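Local coordinates for regulatory protein YycH-like domain-containing protein (Eubacterium rectale, PDB 5COZ) that is of unknown function but has a YycH-like regulatory domain and is probably made as a lipoprotein that acts at the cell surface, at residues Lys42-Ala54 with Val291-Leu303. Residues are numbered along the deposited sequence; the frame is centred on the assembly and turned at random.
Sequences KLNIDSEINIWDA and VTSGDIEVSEISL
Asn50 and Glu300 show how a polar pair can clasp two parallel strands: ND2 of Asn50 gives a 2.7 Å hydrogen bond to OE2 of Glu300. OE2 lies in the amide plane of Asn50, while ND2 meets the carboxylate from above its plane, the two planes 83° apart. Glu300 gets there by running fully extended, with CG anti to the backbone N (chi1 179°), and OE2 also forms a salt bridge with Arg227. CB of Asn50 lies over one face of the Trp52 ring, toward its rim, while NE1 at the ring edge donates in plane to OG of Ser302 (3.0 Å), itself bonded to Glu304.

On the other face Leu43, Ile45 and Ile49 lie alongside Ile296, Val298 and Ile301, tightest where CD1 of Leu43 meets CG2 of Ile296 at 3.4 Å. Between Ile45 and Glu48 a beta bulge, Asp46 and Ser47 against Ser299, shifts the register by one. Glu48 O takes Ile301 N and Ser47 OG from opposite faces of its plane.

Helix 276-288 packs against the aliphatic face, and strands 34-40 and 314-330 flank the pair in a mixed sheet; Ser299 and Glu300 form a separate, classic bulge opposite Tyr324 of strand 314-330.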
loop_
_atom_site.group_PDB
_atom_site.type_symbol
_atom_site.label_atom_id
_atom_site.label_comp_id
_atom_site.label_asym_id
_atom_site.label_seq_id
_atom_site.Cartn_x
_atom_site.Cartn_y
_atom_site.Cartn_z
ATOM N N LYS A 42 -1.845 13.706 -25.571
ATOM C CA LYS A 42 -1.715 14.221 -24.201
ATOM C C LYS A 42 -2.175 13.184 -23.172
ATOM O O LYS A 42 -2.189 13.496 -21.989
ATOM C CB LYS A 42 -2.533 15.519 -24.044
ATOM C CG LYS A 42 -2.000 16.678 -24.900
ATOM C CD LYS A 42 -2.747 17.933 -24.538
ATOM C CE LYS A 42 -2.497 19.124 -25.420
ATOM N NZ LYS A 42 -2.779 20.402 -24.714
ATOM N N LEU A 43 -2.491 11.950 -23.607
ATOM C CA LEU A 43 -3.008 10.912 -22.728
ATOM C C LEU A 43 -2.509 9.556 -23.153
ATOM O O LEU A 43 -2.853 9.033 -24.219
ATOM C CB LEU A 43 -4.553 10.988 -22.745
ATOM C CG LEU A 43 -5.363 9.980 -21.877
ATOM C CD1 LEU A 43 -4.945 9.955 -20.455
ATOM C CD2 LEU A 43 -6.856 10.306 -21.943
ATOM N N ASN A 44 -1.707 8.979 -22.265
ATOM C CA ASN A 44 -1.073 7.703 -22.461
ATOM C C ASN A 44 -1.499 6.701 -21.379
ATOM O O ASN A 44 -1.827 7.106 -20.254
ATOM C CB ASN A 44 0.423 7.954 -22.390
ATOM C CG ASN A 44 1.270 6.759 -22.607
ATOM O OD1 ASN A 44 0.964 5.887 -23.424
ATOM N ND2 ASN A 44 2.357 6.707 -21.877
ATOM N N ILE A 45 -1.453 5.429 -21.703
ATOM C CA ILE A 45 -1.720 4.364 -20.737
ATOM C C ILE A 45 -0.486 3.475 -20.692
ATOM O O ILE A 45 -0.082 2.951 -21.725
ATOM C CB ILE A 45 -2.986 3.553 -21.114
ATOM C CG1 ILE A 45 -4.237 4.485 -21.159
ATOM C CG2 ILE A 45 -3.175 2.386 -20.117
ATOM C CD1 ILE A 45 -5.460 3.809 -21.677
ATOM N N ASP A 46 0.131 3.296 -19.521
ATOM C CA ASP A 46 1.266 2.361 -19.357
ATOM C C ASP A 46 1.074 1.804 -17.967
ATOM O O ASP A 46 1.662 2.278 -16.981
ATOM C CB ASP A 46 2.607 3.075 -19.558
ATOM C CG ASP A 46 3.796 2.142 -19.616
ATOM O OD1 ASP A 46 3.607 0.923 -19.427
ATOM O OD2 ASP A 46 4.918 2.632 -19.848
ATOM N N SER A 47 0.195 0.810 -17.897
ATOM C CA SER A 47 -0.416 0.432 -16.650
ATOM C C SER A 47 -0.361 -1.005 -16.248
ATOM O O SER A 47 -0.547 -1.894 -17.063
ATOM C CB SER A 47 -1.889 0.827 -16.772
ATOM O OG SER A 47 -2.686 0.654 -15.609
ATOM N N GLU A 48 -0.188 -1.218 -14.943
ATOM C CA GLU A 48 -0.373 -2.515 -14.328
ATOM C C GLU A 48 -1.878 -2.730 -14.203
ATOM O O GLU A 48 -2.641 -1.758 -14.058
ATOM C CB GLU A 48 0.263 -2.552 -12.930
ATOM C CG GLU A 48 1.777 -2.623 -12.938
ATOM C CD GLU A 48 2.333 -2.917 -11.559
ATOM O OE1 GLU A 48 2.288 -2.005 -10.703
ATOM O OE2 GLU A 48 2.732 -4.079 -11.310
ATOM N N ILE A 49 -2.311 -3.986 -14.263
ATOM C CA ILE A 49 -3.684 -4.402 -14.009
ATOM C C ILE A 49 -3.617 -5.321 -12.813
ATOM O O ILE A 49 -2.917 -6.330 -12.876
ATOM C CB ILE A 49 -4.326 -5.104 -15.228
ATOM C CG1 ILE A 49 -4.229 -4.241 -16.522
ATOM C CG2 ILE A 49 -5.773 -5.545 -14.921
ATOM C CD1 ILE A 49 -5.042 -2.930 -16.479
ATOM N N ASN A 50 -4.282 -4.953 -11.719
ATOM C CA ASN A 50 -4.208 -5.761 -10.491
ATOM C C ASN A 50 -5.556 -6.241 -10.043
ATOM O O ASN A 50 -6.412 -5.441 -9.596
ATOM C CB ASN A 50 -3.588 -4.936 -9.369
ATOM C CG ASN A 50 -2.092 -4.861 -9.434
ATOM O OD1 ASN A 50 -1.430 -5.871 -9.707
ATOM N ND2 ASN A 50 -1.529 -3.695 -9.084
ATOM N N ILE A 51 -5.786 -7.568 -10.186
ATOM C CA ILE A 51 -7.013 -8.186 -9.666
ATOM C C ILE A 51 -6.638 -9.118 -8.501
ATOM O O ILE A 51 -7.499 -9.793 -7.937
ATOM C CB ILE A 51 -7.926 -8.841 -10.744
ATOM C CG1 ILE A 51 -7.204 -9.890 -11.613
ATOM C CG2 ILE A 51 -8.503 -7.723 -11.615
ATOM C CD1 ILE A 51 -7.111 -11.283 -10.967
ATOM N N TRP A 52 -5.334 -9.166 -8.165
ATOM C CA TRP A 52 -4.840 -9.804 -6.938
ATOM C C TRP A 52 -5.275 -11.268 -6.912
ATOM O O TRP A 52 -5.092 -11.949 -7.924
ATOM C CB TRP A 52 -5.310 -8.977 -5.712
ATOM C CG TRP A 52 -4.969 -7.516 -5.860
ATOM C CD1 TRP A 52 -5.809 -6.508 -6.251
ATOM C CD2 TRP A 52 -3.687 -6.905 -5.627
ATOM N NE1 TRP A 52 -5.129 -5.300 -6.267
ATOM C CE2 TRP A 52 -3.821 -5.523 -5.905
ATOM C CE3 TRP A 52 -2.417 -7.408 -5.292
ATOM C CZ2 TRP A 52 -2.745 -4.631 -5.802
ATOM C CZ3 TRP A 52 -1.354 -6.521 -5.166
ATOM C CH2 TRP A 52 -1.513 -5.159 -5.456
ATOM N N ASP A 53 -5.851 -11.751 -5.797
ATOM C CA ASP A 53 -6.225 -13.152 -5.715
ATOM C C ASP A 53 -7.739 -13.353 -5.857
ATOM O O ASP A 53 -8.266 -14.398 -5.456
ATOM C CB ASP A 53 -5.710 -13.737 -4.385
ATOM C CG ASP A 53 -4.197 -13.650 -4.242
ATOM O OD1 ASP A 53 -3.501 -13.653 -5.273
ATOM O OD2 ASP A 53 -3.715 -13.572 -3.107
ATOM N N ALA A 54 -8.435 -12.398 -6.520
ATOM C CA ALA A 54 -9.869 -12.547 -6.747
ATOM C C ALA A 54 -10.143 -13.756 -7.641
ATOM O O ALA A 54 -9.422 -13.953 -8.621
ATOM C CB ALA A 54 -10.407 -11.291 -7.417
ATOM N N VAL A 291 -7.367 17.607 -19.657
ATOM C CA VAL A 291 -6.265 17.794 -20.588
ATOM C C VAL A 291 -5.541 19.149 -20.358
ATOM O O VAL A 291 -4.306 19.194 -20.405
ATOM C CB VAL A 291 -6.852 17.654 -22.040
ATOM C CG1 VAL A 291 -7.801 18.800 -22.434
ATOM C CG2 VAL A 291 -5.781 17.433 -23.074
ATOM N N THR A 292 -6.293 20.235 -20.086
ATOM C CA THR A 292 -5.717 21.578 -19.937
ATOM C C THR A 292 -4.873 21.716 -18.684
ATOM O O THR A 292 -4.091 22.654 -18.598
ATOM C CB THR A 292 -6.796 22.684 -19.961
ATOM O OG1 THR A 292 -7.733 22.475 -18.892
ATOM C CG2 THR A 292 -7.487 22.804 -21.315
ATOM N N SER A 293 -5.019 20.796 -17.726
ATOM C CA SER A 293 -4.282 20.803 -16.471
ATOM C C SER A 293 -2.949 20.044 -16.619
ATOM O O SER A 293 -2.170 20.012 -15.669
ATOM C CB SER A 293 -5.115 20.181 -15.349
ATOM O OG SER A 293 -6.148 21.066 -14.964
ATOM N N GLY A 294 -2.717 19.449 -17.790
ATOM C CA GLY A 294 -1.462 18.755 -18.076
ATOM C C GLY A 294 -1.591 17.369 -18.676
ATOM O O GLY A 294 -2.612 16.687 -18.519
ATOM N N ASP A 295 -0.496 16.909 -19.307
ATOM C CA ASP A 295 -0.454 15.576 -19.915
ATOM C C ASP A 295 -0.662 14.499 -18.872
ATOM O O ASP A 295 -0.238 14.675 -17.729
ATOM C CB ASP A 295 0.896 15.372 -20.580
ATOM C CG ASP A 295 1.215 16.378 -21.671
ATOM O OD1 ASP A 295 0.278 17.090 -22.139
ATOM O OD2 ASP A 295 2.391 16.447 -22.075
ATOM N N ILE A 296 -1.289 13.388 -19.265
ATOM C CA ILE A 296 -1.635 12.336 -18.324
ATOM C C ILE A 296 -1.085 10.988 -18.747
ATOM O O ILE A 296 -1.079 10.673 -19.935
ATOM C CB ILE A 296 -3.191 12.284 -18.156
ATOM C CG1 ILE A 296 -3.677 13.519 -17.367
ATOM C CG2 ILE A 296 -3.651 10.968 -17.445
ATOM C CD1 ILE A 296 -5.217 13.798 -17.444
ATOM N N GLU A 297 -0.687 10.165 -17.754
ATOM C CA GLU A 297 -0.279 8.787 -17.969
ATOM C C GLU A 297 -0.962 7.925 -16.919
ATOM O O GLU A 297 -0.717 8.110 -15.724
ATOM C CB GLU A 297 1.240 8.632 -17.901
ATOM C CG GLU A 297 1.666 7.195 -18.157
ATOM C CD GLU A 297 3.168 7.062 -18.233
ATOM O OE1 GLU A 297 3.758 7.645 -19.169
ATOM O OE2 GLU A 297 3.759 6.488 -17.291
ATOM N N VAL A 298 -1.793 6.972 -17.354
ATOM C CA VAL A 298 -2.468 6.025 -16.449
ATOM C C VAL A 298 -1.456 4.937 -16.093
ATOM O O VAL A 298 -0.853 4.354 -16.999
ATOM C CB VAL A 298 -3.742 5.437 -17.112
ATOM C CG1 VAL A 298 -4.349 4.317 -16.236
ATOM C CG2 VAL A 298 -4.770 6.541 -17.356
ATOM N N SER A 299 -1.256 4.667 -14.783
ATOM C CA SER A 299 -0.217 3.745 -14.341
ATOM C C SER A 299 -0.727 2.438 -13.718
ATOM O O SER A 299 0.037 1.471 -13.649
ATOM C CB SER A 299 0.691 4.453 -13.335
ATOM O OG SER A 299 0.032 4.618 -12.085
ATOM N N GLU A 300 -1.962 2.421 -13.178
ATOM C CA GLU A 300 -2.447 1.197 -12.558
ATOM C C GLU A 300 -3.970 1.198 -12.489
ATOM O O GLU A 300 -4.581 2.237 -12.204
ATOM C CB GLU A 300 -1.857 1.072 -11.140
ATOM C CG GLU A 300 -2.317 -0.160 -10.399
ATOM C CD GLU A 300 -1.775 -0.356 -9.001
ATOM O OE1 GLU A 300 -0.771 0.287 -8.624
ATOM O OE2 GLU A 300 -2.343 -1.216 -8.303
ATOM N N ILE A 301 -4.573 0.016 -12.721
ATOM C CA ILE A 301 -5.996 -0.194 -12.505
ATOM C C ILE A 301 -6.059 -1.357 -11.519
ATOM O O ILE A 301 -5.481 -2.419 -11.792
ATOM C CB ILE A 301 -6.783 -0.462 -13.794
ATOM C CG1 ILE A 301 -6.595 0.683 -14.788
ATOM C CG2 ILE A 301 -8.284 -0.722 -13.468
ATOM C CD1 ILE A 301 -7.171 0.307 -16.234
ATOM N N SER A 302 -6.743 -1.173 -10.393
ATOM C CA SER A 302 -6.683 -2.135 -9.301
ATOM C C SER A 302 -8.031 -2.360 -8.665
ATOM O O SER A 302 -8.739 -1.403 -8.360
ATOM C CB SER A 302 -5.708 -1.588 -8.245
ATOM O OG SER A 302 -5.596 -2.429 -7.104
ATOM N N LEU A 303 -8.368 -3.631 -8.406
ATOM C CA LEU A 303 -9.576 -4.033 -7.690
ATOM C C LEU A 303 -9.238 -4.061 -6.208
ATOM O O LEU A 303 -8.316 -4.788 -5.816
ATOM C CB LEU A 303 -10.060 -5.414 -8.178
ATOM C CG LEU A 303 -11.193 -6.037 -7.392
ATOM C CD1 LEU A 303 -12.468 -5.145 -7.462
ATOM C CD2 LEU A 303 -11.470 -7.462 -7.951
HETATM O O HOH W 1 -4.098 15.279 -20.722
HETATM O O HOH W 2 2.851 4.457 -15.743
HETATM O O HOH W 3 5.795 4.695 -18.183
HETATM O O HOH W 4 2.528 0.722 -12.229
HETATM O O HOH W 5 1.610 0.435 -9.746
#